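Local structure of putative cytosine/guanine deaminase (Unidentified, 2PAJ) at residues A[217-222]-A[274-279]; A[283-288]-A[308-313]; A[292-297]-A[325-330]. The protein catalyses, as a zinc-dependent amidohydrolase, the hydrolytic deamination of 2-amino-4-hydroxypteridines such as isoxanthopterin to 2,4-dihydroxypteridines, releasing ammonium. All blocks are in the same frame, centred on the assembly; numbering follows the deposited sequence.

Interaction 1: A[217-222]-A[274-279]; sequences MAPTTV and HDWLGS
Val222 meets the indole of Trp276 face-on, in a CH-pi contact that illustrates how one large aromatic can join two loops of a barrel. The methyl CG2 of Val222 stands 3.8 Å from the centroid of the six-membered ring of Trp276 and only 9° from the ring normal, so it sits almost over the centre of that face. The second torsion of Trp276 (chi2 79°) sets the indole nearly square to the plane of its CA, CB and CG, and this turns the face toward the valine.

The remaining apolar contacts gather at the far end of the ring. Pro219 crosses it at a slant, its CD 3.8 Å from Trp276 CH2, while Met217 CG lies a looser 4.5 Å from Trp276 CZ2.

No hydrogen bond joins the two segments; the indole's polar atom, NE1, bonds instead to Met231 O on helix 228-240. Trp276 also touches Met245 and Ser247 of strand 244-248. It thus lies in the layer between strands and outer helices of a TIM-type amidohydrolase barrel, against the loop that follows strand 213-217, whose Val222 side chain is about 7 Å from that of His248, a zinc ligand.

Interaction 2: A[283-288]-A[308-313]; sequences YAHLVK and PQSNGR
His285 and Asn311 bury nearly equal areas here, and their side chains cross at a slant, the imidazole and amide planes standing 85° apart. The carbonyl oxygen OD1 of Asn311 comes over one face of the ring, 3.6 Å above its plane and displaced toward the rim; the nearest ring atom to OD1 is His285 ND1, at 3.7 Å. With CG of Asn311 beside its backbone N (chi1 -68°), the amide reaches out from the helix and brings OD1 over the imidazole. The amide nitrogen has a different role. Water 1 accepts a hydrogen bond from the backbone N of His285 at 2.8 Å and a weak one from Asn311 ND2 at 3.3 Å, bridging the two segments where no direct hydrogen bond does.

Ser310 approaches the other end of the ring at a slant, its OG 4.2 Å from His285 NE2. That hydroxyl is hydrogen-bonded to Ser340 OG and to Asp336 OD2, while His285 NE2 makes a weak bond to Asp336 OD1. Ser310 therefore acts as a second-shell residue, consistent with steadying the aspartate that, with His76, His78, His248 and His285, forms the zinc site.

The general lesson is that active sites of TIM-type barrels form at the C-terminal ends of the strands, and His285 comes just past strand 281-284. That strand is flanked by the parallel strands 244-248 and 303-306, and helix 308-312, which follows the latter, rests through Pro308 on helix 346-359.

Interaction 3: A[292-297]-A[325-330]; sequences DEIALL and ADAGVP
Ile294 and Ala327 touch between two helices of the outer layer of the TIM-type barrel, where the end of helix 324-327 and its exit loop lie against helix 291-300. The branch of Ile294 that does the touching is CG2, which stands anti to the backbone N and reaches the methyl CB of Ala327 at 3.3 Å. The same torsion (chi1 -66°) puts the ethyl arm beside the backbone N, leaving the shorter branch to meet the alanine.

Between Ala327 and strand 331-333 the chain turns at Gly328, the C-prime residue of a Schellman motif, with a phi of 107° and its N weakly bonded to Ala325 O. The turn sends Val329 back to helix 291-300, where it spans Ile294 and Leu297, three residues apart. Val329 CG1 lies 4.5 Å from Ile294 CG2 and 4.2 Å from Leu297 CB.

Contact across the segments is wholly apolar on the side-chain level, but the valine also runs against the helix backbone: its CB lies 4.1 Å from Leu297 O, and its CG1 4.2 Å from Ile294 O.

Followed from the N terminus, interaction 1 comes first and closes a long loop that carries helix 228-240, strand 244-248 and helix 267-273. Only four residues after it ends, interaction 2 begins, linking the end of strand 281-284 to helix 308-312. Interaction 3 opens inside that span, on helix 291-300, and closes beyond it at the exit of helix 324-327, so interactions 2 and 3 cross. Neighbouring contacts also meet directly: Trp276 O and Tyr283 OH, 2.6 Å apart, probably form a hydrogen bond between interactions 1 and 2, and Leu286 CD1 packs 4.0 Å from Leu297 CD1 between interactions 2 and 3. Together they connect zinc site, barrel strands and outer helices.

Interaction 1: A[217-222]-A[274-279]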
ATOM      1  N   MET A 217      -5.319   6.541  12.100  1.00 46.20           N
ATOM      2  CA  MET A 217      -4.672   6.522  13.418  1.00 46.76           C
ATOM      3  C   MET A 217      -3.718   5.324  13.455  1.00 47.76           C
ATOM      4  O   MET A 217      -4.177   4.189  13.508  1.00 48.21           O
ATOM      5  CB  MET A 217      -5.764   6.352  14.483  1.00 49.03           C
ATOM      6  CG  MET A 217      -5.305   6.303  15.944  1.00 49.01           C
ATOM      7  SD  MET A 217      -4.760   7.892  16.598  1.00 46.23           S
ATOM      8  CE  MET A 217      -3.087   7.550  16.973  1.00 45.69           C
ATOM      9  N   ALA A 218      -2.407   5.567  13.466  1.00 48.85           N
ATOM     10  CA  ALA A 218      -1.446   4.463  13.427  1.00 50.30           C
ATOM     11  C   ALA A 218      -0.206   4.445  14.331  1.00 52.01           C
ATOM     12  O   ALA A 218       0.925   4.448  13.840  1.00 51.75           O
ATOM     13  CB  ALA A 218      -0.999   4.260  11.980  1.00 49.84           C
ATOM     14  N   PRO A 219      -0.397   4.395  15.656  1.00 53.36           N
ATOM     15  CA  PRO A 219       0.767   4.363  16.551  1.00 54.33           C
ATOM     16  C   PRO A 219       1.680   3.191  16.137  1.00 54.38           C
ATOM     17  O   PRO A 219       1.257   2.035  16.168  1.00 54.43           O
ATOM     18  CB  PRO A 219       0.132   4.141  17.921  1.00 54.23           C
ATOM     19  CG  PRO A 219      -1.214   4.803  17.780  1.00 53.73           C
ATOM     20  CD  PRO A 219      -1.660   4.364  16.414  1.00 53.83           C
ATOM     21  N   THR A 220       2.921   3.490  15.761  1.00 54.65           N
ATOM     22  CA  THR A 220       3.870   2.467  15.301  1.00 54.88           C
ATOM     23  C   THR A 220       3.661   1.027  15.793  1.00 54.19           C
ATOM     24  O   THR A 220       3.130   0.195  15.058  1.00 53.62           O
ATOM     25  CB  THR A 220       5.299   2.895  15.605  1.00 54.87           C
ATOM     26  OG1 THR A 220       5.410   4.312  15.409  1.00 54.27           O
ATOM     27  CG2 THR A 220       6.269   2.184  14.652  1.00 51.81           C
ATOM     28  N   THR A 221       4.104   0.728  17.011  1.00 54.05           N
ATOM     29  CA  THR A 221       3.923  -0.606  17.593  1.00 53.34           C
ATOM     30  C   THR A 221       3.041  -0.396  18.808  1.00 52.82           C
ATOM     31  O   THR A 221       3.514  -0.266  19.931  1.00 53.92           O
ATOM     32  CB  THR A 221       5.256  -1.241  18.030  1.00 52.26           C
ATOM     33  OG1 THR A 221       6.187  -1.165  16.945  1.00 52.44           O
ATOM     34  CG2 THR A 221       5.049  -2.711  18.414  1.00 49.13           C
ATOM     35  N   VAL A 222       1.746  -0.355  18.550  1.00 51.51           N
ATOM     36  CA  VAL A 222       0.740  -0.109  19.566  1.00 53.02           C
ATOM     37  C   VAL A 222       0.979  -0.704  20.969  1.00 54.66           C
ATOM     38  O   VAL A 222       0.597  -0.093  21.968  1.00 55.51           O
ATOM     39  CB  VAL A 222      -0.652  -0.533  19.024  1.00 52.22           C
ATOM     40  CG1 VAL A 222      -0.965  -1.968  19.408  1.00 52.61           C
ATOM     41  CG2 VAL A 222      -1.709   0.434  19.500  1.00 51.99           C
ATOM     42  N   HIS A 274      -8.674  -3.404  24.771  1.00 53.79           N
ATOM     43  CA  HIS A 274      -8.354  -1.986  24.772  1.00 53.29           C
ATOM     44  C   HIS A 274      -8.854  -1.270  23.535  1.00 53.12           C
ATOM     45  O   HIS A 274      -8.207  -0.349  23.043  1.00 51.75           O
ATOM     46  CB  HIS A 274      -6.852  -1.803  24.913  1.00 55.86           C
ATOM     47  CG  HIS A 274      -6.325  -2.296  26.222  1.00 59.51           C
ATOM     48  ND1 HIS A 274      -5.917  -1.445  27.227  1.00 60.38           N
ATOM     49  CD2 HIS A 274      -6.220  -3.549  26.722  1.00 58.97           C
ATOM     50  CE1 HIS A 274      -5.589  -2.155  28.292  1.00 60.63           C
ATOM     51  NE2 HIS A 274      -5.764  -3.435  28.011  1.00 58.40           N
ATOM     52  N   ASP A 275     -10.012  -1.709  23.044  1.00 53.04           N
ATOM     53  CA  ASP A 275     -10.660  -1.119  21.877  1.00 54.76           C
ATOM     54  C   ASP A 275      -9.813  -1.073  20.603  1.00 54.11           C
ATOM     55  O   ASP A 275      -9.921  -0.127  19.817  1.00 53.21           O
ATOM     56  CB  ASP A 275     -11.139   0.303  22.208  1.00 57.33           C
ATOM     57  CG  ASP A 275     -12.132   0.340  23.371  1.00 59.71           C
ATOM     58  OD1 ASP A 275     -13.170  -0.365  23.313  1.00 62.52           O
ATOM     59  OD2 ASP A 275     -11.874   1.080  24.346  1.00 61.44           O
ATOM     60  N   TRP A 276      -8.990  -2.099  20.384  1.00 52.79           N
ATOM     61  CA  TRP A 276      -8.135  -2.128  19.207  1.00 51.40           C
ATOM     62  C   TRP A 276      -8.337  -3.290  18.244  1.00 51.04           C
ATOM     63  O   TRP A 276      -7.378  -3.834  17.693  1.00 51.60           O
ATOM     64  CB  TRP A 276      -6.655  -2.030  19.609  1.00 50.03           C
ATOM     65  CG  TRP A 276      -6.160  -0.647  19.493  1.00 50.82           C
ATOM     66  CD1 TRP A 276      -6.363   0.380  20.382  1.00 51.85           C
ATOM     67  CD2 TRP A 276      -5.511  -0.064  18.354  1.00 52.21           C
ATOM     68  NE1 TRP A 276      -5.891   1.564  19.863  1.00 52.34           N
ATOM     69  CE2 TRP A 276      -5.363   1.327  18.622  1.00 52.89           C
ATOM     70  CE3 TRP A 276      -5.044  -0.576  17.131  1.00 50.33           C
ATOM     71  CZ2 TRP A 276      -4.767   2.213  17.705  1.00 53.19           C
ATOM     72  CZ3 TRP A 276      -4.453   0.300  16.227  1.00 50.62           C
ATOM     73  CH2 TRP A 276      -4.318   1.684  16.519  1.00 51.80           C
ATOM     74  N   LEU A 277      -9.592  -3.667  18.044  1.00 49.33           N
ATOM     75  CA  LEU A 277      -9.945  -4.713  17.094  1.00 48.57           C
ATOM     76  C   LEU A 277     -11.199  -4.218  16.389  1.00 47.95           C
ATOM     77  O   LEU A 277     -11.772  -3.202  16.772  1.00 47.66           O
ATOM     78  CB  LEU A 277     -10.243  -6.050  17.785  1.00 49.43           C
ATOM     79  CG  LEU A 277      -9.155  -6.843  18.522  1.00 49.11           C
ATOM     80  CD1 LEU A 277      -9.687  -8.236  18.831  1.00 47.94           C
ATOM     81  CD2 LEU A 277      -7.894  -6.939  17.689  1.00 48.69           C
ATOM     82  N   GLY A 278     -11.629  -4.940  15.365  1.00 48.80           N
ATOM     83  CA  GLY A 278     -12.808  -4.543  14.619  1.00 47.53           C
ATOM     84  C   GLY A 278     -12.443  -4.344  13.172  1.00 46.52           C
ATOM     85  O   GLY A 278     -11.282  -4.146  12.857  1.00 45.71           O
ATOM     86  N   SER A 279     -13.432  -4.403  12.291  1.00 47.91           N
ATOM     87  CA  SER A 279     -13.194  -4.237  10.859  1.00 49.97           C
ATOM     88  C   SER A 279     -12.634  -2.854  10.603  1.00 51.09           C
ATOM     89  O   SER A 279     -12.278  -2.498   9.483  1.00 52.60           O
ATOM     90  CB  SER A 279     -14.503  -4.425  10.100  1.00 50.53           C
ATOM     91  OG  SER A 279     -15.556  -3.757  10.769  1.00 50.31           O
TER

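Interaction 2: A[283-288]-A[308-313]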
ATOM      1  N   TYR A 283      -3.655  -4.914  11.161  1.00 49.82           N
ATOM      2  CA  TYR A 283      -2.261  -4.966  11.598  1.00 51.31           C
ATOM      3  C   TYR A 283      -1.233  -5.465  10.611  1.00 52.46           C
ATOM      4  O   TYR A 283      -1.516  -6.287   9.743  1.00 52.76           O
ATOM      5  CB  TYR A 283      -2.112  -5.829  12.843  1.00 50.78           C
ATOM      6  CG  TYR A 283      -2.817  -5.295  14.059  1.00 51.76           C
ATOM      7  CD1 TYR A 283      -4.112  -5.704  14.363  1.00 50.82           C
ATOM      8  CD2 TYR A 283      -2.187  -4.381  14.913  1.00 50.64           C
ATOM      9  CE1 TYR A 283      -4.757  -5.229  15.471  1.00 52.84           C
ATOM     10  CE2 TYR A 283      -2.826  -3.899  16.029  1.00 49.24           C
ATOM     11  CZ  TYR A 283      -4.111  -4.329  16.303  1.00 51.36           C
ATOM     12  OH  TYR A 283      -4.767  -3.880  17.419  1.00 52.49           O
ATOM     13  N   ALA A 284      -0.019  -4.960  10.793  1.00 54.29           N
ATOM     14  CA  ALA A 284       1.132  -5.341   9.993  1.00 56.33           C
ATOM     15  C   ALA A 284       2.058  -6.166  10.887  1.00 58.31           C
ATOM     16  O   ALA A 284       1.963  -6.126  12.112  1.00 56.66           O
ATOM     17  CB  ALA A 284       1.867  -4.107   9.493  1.00 54.52           C
ATOM     18  N   HIS A 285       2.952  -6.915  10.253  1.00 63.53           N
ATOM     19  CA  HIS A 285       3.931  -7.745  10.943  1.00 67.51           C
ATOM     20  C   HIS A 285       3.363  -8.619  12.048  1.00 68.17           C
ATOM     21  O   HIS A 285       3.921  -8.691  13.135  1.00 68.00           O
ATOM     22  CB  HIS A 285       5.058  -6.860  11.502  1.00 70.72           C
ATOM     23  CG  HIS A 285       5.800  -6.095  10.444  1.00 74.90           C
ATOM     24  ND1 HIS A 285       5.313  -5.942   9.160  1.00 76.21           N
ATOM     25  CD2 HIS A 285       6.970  -5.411  10.485  1.00 76.40           C
ATOM     26  CE1 HIS A 285       6.148  -5.197   8.456  1.00 75.71           C
ATOM     27  NE2 HIS A 285       7.161  -4.861   9.237  1.00 77.35           N
ATOM     28  N   LEU A 286       2.246  -9.280  11.794  1.00 70.68           N
ATOM     29  CA  LEU A 286       1.723 -10.152  12.827  1.00 73.86           C
ATOM     30  C   LEU A 286       2.041 -11.598  12.485  1.00 75.86           C
ATOM     31  O   LEU A 286       1.210 -12.321  11.920  1.00 75.67           O
ATOM     32  CB  LEU A 286       0.216  -9.974  13.023  1.00 74.32           C
ATOM     33  CG  LEU A 286      -0.814 -10.516  12.045  1.00 74.63           C
ATOM     34  CD1 LEU A 286      -2.187 -10.291  12.675  1.00 74.58           C
ATOM     35  CD2 LEU A 286      -0.709  -9.811  10.685  1.00 75.69           C
ATOM     36  N   VAL A 287       3.277 -11.991  12.794  1.00 77.59           N
ATOM     37  CA  VAL A 287       3.749 -13.353  12.576  1.00 78.74           C
ATOM     38  C   VAL A 287       3.511 -13.989  13.941  1.00 79.20           C
ATOM     39  O   VAL A 287       3.418 -13.267  14.939  1.00 80.49           O
ATOM     40  CB  VAL A 287       5.252 -13.365  12.257  1.00 79.54           C
ATOM     41  CG1 VAL A 287       6.028 -12.733  13.413  1.00 80.46           C
ATOM     42  CG2 VAL A 287       5.726 -14.794  12.008  1.00 80.74           C
ATOM     43  N   LYS A 288       3.403 -15.312  14.006  1.00 78.68           N
ATOM     44  CA  LYS A 288       3.152 -15.980  15.287  1.00 78.25           C
ATOM     45  C   LYS A 288       1.759 -15.610  15.819  1.00 76.63           C
ATOM     46  O   LYS A 288       1.589 -14.591  16.498  1.00 76.59           O
ATOM     47  CB  LYS A 288       4.183 -15.563  16.341  1.00 79.53           C
ATOM     48  CG  LYS A 288       5.612 -15.476  15.842  1.00 82.87           C
ATOM     49  CD  LYS A 288       6.533 -14.951  16.955  1.00 84.71           C
ATOM     50  CE  LYS A 288       7.934 -14.597  16.429  1.00 85.69           C
ATOM     51  NZ  LYS A 288       8.831 -14.031  17.488  1.00 85.70           N
ATOM     52  N   PRO A 308       5.546 -10.560   3.112  1.00 52.71           N
ATOM     53  CA  PRO A 308       6.487 -11.679   3.029  1.00 51.85           C
ATOM     54  C   PRO A 308       7.988 -11.351   2.939  1.00 52.06           C
ATOM     55  O   PRO A 308       8.762 -11.798   3.783  1.00 52.84           O
ATOM     56  CB  PRO A 308       5.963 -12.472   1.832  1.00 50.76           C
ATOM     57  CG  PRO A 308       5.286 -11.440   1.004  1.00 51.27           C
ATOM     58  CD  PRO A 308       4.559 -10.630   2.020  1.00 51.41           C
ATOM     59  N   GLN A 309       8.407 -10.588   1.930  1.00 52.06           N
ATOM     60  CA  GLN A 309       9.824 -10.239   1.771  1.00 53.30           C
ATOM     61  C   GLN A 309      10.431  -9.587   3.011  1.00 55.40           C
ATOM     62  O   GLN A 309      11.595  -9.796   3.332  1.00 55.65           O
ATOM     63  CB  GLN A 309      10.015  -9.305   0.582  1.00 50.75           C
ATOM     64  CG  GLN A 309       9.761  -9.955  -0.754  1.00 51.59           C
ATOM     65  CD  GLN A 309       9.861  -8.974  -1.897  1.00 52.04           C
ATOM     66  OE1 GLN A 309       9.078  -8.028  -1.983  1.00 54.47           O
ATOM     67  NE2 GLN A 309      10.821  -9.190  -2.785  1.00 50.71           N
ATOM     68  N   SER A 310       9.633  -8.785   3.700  1.00 58.94           N
ATOM     69  CA  SER A 310      10.091  -8.112   4.900  1.00 61.35           C
ATOM     70  C   SER A 310      10.052  -9.084   6.079  1.00 63.08           C
ATOM     71  O   SER A 310      11.016  -9.205   6.831  1.00 63.21           O
ATOM     72  CB  SER A 310       9.198  -6.912   5.174  1.00 62.51           C
ATOM     73  OG  SER A 310       9.800  -6.035   6.120  1.00 64.35           O
ATOM     74  N   ASN A 311       8.930  -9.784   6.230  1.00 66.58           N
ATOM     75  CA  ASN A 311       8.765 -10.747   7.317  1.00 69.27           C
ATOM     76  C   ASN A 311       9.806 -11.859   7.292  1.00 71.65           C
ATOM     77  O   ASN A 311       9.958 -12.596   8.267  1.00 72.78           O
ATOM     78  CB  ASN A 311       7.353 -11.353   7.294  1.00 68.20           C
ATOM     79  CG  ASN A 311       6.275 -10.341   7.653  1.00 68.96           C
ATOM     80  OD1 ASN A 311       6.536  -9.336   8.327  1.00 67.41           O
ATOM     81  ND2 ASN A 311       5.048 -10.612   7.214  1.00 70.18           N
ATOM     82  N   GLY A 312      10.520 -11.987   6.179  1.00 73.99           N
ATOM     83  CA  GLY A 312      11.543 -13.008   6.097  1.00 76.06           C
ATOM     84  C   GLY A 312      12.717 -12.609   6.973  1.00 78.11           C
ATOM     85  O   GLY A 312      13.274 -13.432   7.707  1.00 78.35           O
ATOM     86  N   ARG A 313      13.090 -11.329   6.894  1.00 80.81           N
ATOM     87  CA  ARG A 313      14.199 -10.771   7.676  1.00 82.52           C
ATOM     88  C   ARG A 313      13.702 -10.657   9.118  1.00 83.01           C
ATOM     89  O   ARG A 313      13.913  -9.654   9.811  1.00 82.54           O
ATOM     90  CB  ARG A 313      14.597  -9.387   7.128  1.00 83.72           C
ATOM     91  CG  ARG A 313      15.949  -8.919   7.661  1.00 87.61           C
ATOM     92  CD  ARG A 313      16.359  -7.508   7.219  1.00 90.02           C
ATOM     93  NE  ARG A 313      15.584  -6.452   7.875  1.00 92.85           N
ATOM     94  CZ  ARG A 313      16.047  -5.222   8.127  1.00 94.11           C
ATOM     95  NH1 ARG A 313      17.292  -4.878   7.788  1.00 93.82           N
ATOM     96  NH2 ARG A 313      15.256  -4.319   8.707  1.00 94.58           N
TER
HETATM   97  O   HOH W   1       3.291  -7.830   7.660  1.00 51.57           O

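Interaction 3: A[292-297]-A[325-330]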
ATOM      1  N   ASP A 292      -6.658 -19.346  18.686  1.00 67.09           N
ATOM      2  CA  ASP A 292      -7.656 -18.530  19.372  1.00 66.38           C
ATOM      3  C   ASP A 292      -7.523 -17.087  18.915  1.00 64.95           C
ATOM      4  O   ASP A 292      -8.510 -16.348  18.813  1.00 64.03           O
ATOM      5  CB  ASP A 292      -7.440 -18.597  20.886  1.00 68.32           C
ATOM      6  CG  ASP A 292      -7.362 -20.022  21.401  1.00 70.20           C
ATOM      7  OD1 ASP A 292      -8.370 -20.760  21.281  1.00 70.76           O
ATOM      8  OD2 ASP A 292      -6.287 -20.402  21.923  1.00 71.31           O
ATOM      9  N   GLU A 293      -6.286 -16.691  18.649  1.00 63.34           N
ATOM     10  CA  GLU A 293      -6.010 -15.343  18.185  1.00 62.86           C
ATOM     11  C   GLU A 293      -6.536 -15.147  16.772  1.00 61.81           C
ATOM     12  O   GLU A 293      -6.947 -14.046  16.409  1.00 63.03           O
ATOM     13  CB  GLU A 293      -4.509 -15.063  18.225  1.00 63.28           C
ATOM     14  CG  GLU A 293      -3.963 -14.830  19.624  1.00 65.69           C
ATOM     15  CD  GLU A 293      -2.477 -14.491  19.626  1.00 66.28           C
ATOM     16  OE1 GLU A 293      -1.657 -15.421  19.474  1.00 66.17           O
ATOM     17  OE2 GLU A 293      -2.126 -13.296  19.778  1.00 64.66           O
ATOM     18  N   ILE A 294      -6.523 -16.213  15.976  1.00 58.64           N
ATOM     19  CA  ILE A 294      -7.007 -16.135  14.609  1.00 55.90           C
ATOM     20  C   ILE A 294      -8.513 -16.003  14.593  1.00 54.86           C
ATOM     21  O   ILE A 294      -9.075 -15.259  13.796  1.00 55.08           O
ATOM     22  CB  ILE A 294      -6.577 -17.375  13.801  1.00 56.70           C
ATOM     23  CG1 ILE A 294      -5.055 -17.373  13.644  1.00 57.54           C
ATOM     24  CG2 ILE A 294      -7.222 -17.372  12.416  1.00 53.24           C
ATOM     25  CD1 ILE A 294      -4.518 -18.620  13.020  1.00 57.00           C
ATOM     26  N   ALA A 295      -9.165 -16.721  15.495  1.00 54.53           N
ATOM     27  CA  ALA A 295     -10.620 -16.691  15.608  1.00 53.84           C
ATOM     28  C   ALA A 295     -11.101 -15.286  15.972  1.00 53.63           C
ATOM     29  O   ALA A 295     -12.092 -14.790  15.427  1.00 52.01           O
ATOM     30  CB  ALA A 295     -11.075 -17.691  16.662  1.00 54.92           C
ATOM     31  N   LEU A 296     -10.387 -14.654  16.900  1.00 54.77           N
ATOM     32  CA  LEU A 296     -10.723 -13.308  17.338  1.00 55.01           C
ATOM     33  C   LEU A 296     -10.560 -12.321  16.194  1.00 54.33           C
ATOM     34  O   LEU A 296     -11.302 -11.354  16.094  1.00 55.71           O
ATOM     35  CB  LEU A 296      -9.828 -12.889  18.501  1.00 55.85           C
ATOM     36  CG  LEU A 296     -10.491 -12.592  19.845  1.00 54.93           C
ATOM     37  CD1 LEU A 296      -9.462 -11.959  20.755  1.00 56.14           C
ATOM     38  CD2 LEU A 296     -11.678 -11.663  19.660  1.00 55.24           C
ATOM     39  N   LEU A 297      -9.576 -12.552  15.339  1.00 53.66           N
ATOM     40  CA  LEU A 297      -9.371 -11.671  14.200  1.00 53.59           C
ATOM     41  C   LEU A 297     -10.489 -11.887  13.207  1.00 53.55           C
ATOM     42  O   LEU A 297     -10.933 -10.959  12.546  1.00 54.97           O
ATOM     43  CB  LEU A 297      -8.035 -11.968  13.526  1.00 51.68           C
ATOM     44  CG  LEU A 297      -6.799 -11.553  14.320  1.00 49.93           C
ATOM     45  CD1 LEU A 297      -5.561 -12.112  13.651  1.00 48.39           C
ATOM     46  CD2 LEU A 297      -6.746 -10.035  14.428  1.00 46.07           C
ATOM     47  N   ALA A 325      -6.716 -16.432   6.309  1.00 57.90           N
ATOM     48  CA  ALA A 325      -7.545 -16.312   5.124  1.00 58.08           C
ATOM     49  C   ALA A 325      -8.675 -17.326   5.192  1.00 58.96           C
ATOM     50  O   ALA A 325      -9.814 -17.022   4.833  1.00 59.58           O
ATOM     51  CB  ALA A 325      -6.705 -16.542   3.876  1.00 57.29           C
ATOM     52  N   ASP A 326      -8.364 -18.532   5.665  1.00 59.55           N
ATOM     53  CA  ASP A 326      -9.374 -19.581   5.768  1.00 59.29           C
ATOM     54  C   ASP A 326     -10.320 -19.300   6.914  1.00 59.27           C
ATOM     55  O   ASP A 326     -11.507 -19.641   6.854  1.00 59.74           O
ATOM     56  CB  ASP A 326      -8.712 -20.940   5.968  1.00 60.01           C
ATOM     57  CG  ASP A 326      -7.909 -21.371   4.761  1.00 61.21           C
ATOM     58  OD1 ASP A 326      -8.452 -21.265   3.637  1.00 61.52           O
ATOM     59  OD2 ASP A 326      -6.746 -21.810   4.934  1.00 60.41           O
ATOM     60  N   ALA A 327      -9.780 -18.680   7.959  1.00 58.53           N
ATOM     61  CA  ALA A 327     -10.554 -18.321   9.131  1.00 56.12           C
ATOM     62  C   ALA A 327     -11.538 -17.235   8.731  1.00 55.40           C
ATOM     63  O   ALA A 327     -12.566 -17.051   9.373  1.00 55.86           O
ATOM     64  CB  ALA A 327      -9.633 -17.821  10.224  1.00 55.15           C
ATOM     65  N   GLY A 328     -11.222 -16.518   7.662  1.00 54.70           N
ATOM     66  CA  GLY A 328     -12.116 -15.478   7.209  1.00 53.39           C
ATOM     67  C   GLY A 328     -11.631 -14.069   7.475  1.00 53.21           C
ATOM     68  O   GLY A 328     -12.316 -13.107   7.138  1.00 53.73           O
ATOM     69  N   VAL A 329     -10.457 -13.921   8.069  1.00 50.66           N
ATOM     70  CA  VAL A 329      -9.981 -12.582   8.329  1.00 50.58           C
ATOM     71  C   VAL A 329      -9.448 -11.952   7.043  1.00 51.75           C
ATOM     72  O   VAL A 329      -8.744 -12.604   6.274  1.00 50.62           O
ATOM     73  CB  VAL A 329      -8.891 -12.576   9.432  1.00 49.70           C
ATOM     74  CG1 VAL A 329      -8.586 -13.985   9.866  1.00 45.95           C
ATOM     75  CG2 VAL A 329      -7.635 -11.869   8.943  1.00 46.06           C
ATOM     76  N   PRO A 330      -9.802 -10.676   6.785  1.00 52.69           N
ATOM     77  CA  PRO A 330      -9.346  -9.968   5.585  1.00 51.58           C
ATOM     78  C   PRO A 330      -7.823  -9.859   5.490  1.00 51.94           C
ATOM     79  O   PRO A 330      -7.144  -9.482   6.447  1.00 52.80           O
ATOM     80  CB  PRO A 330     -10.041  -8.606   5.687  1.00 50.89           C
ATOM     81  CG  PRO A 330     -10.372  -8.469   7.130  1.00 51.49           C
ATOM     82  CD  PRO A 330     -10.770  -9.855   7.533  1.00 52.12           C
TER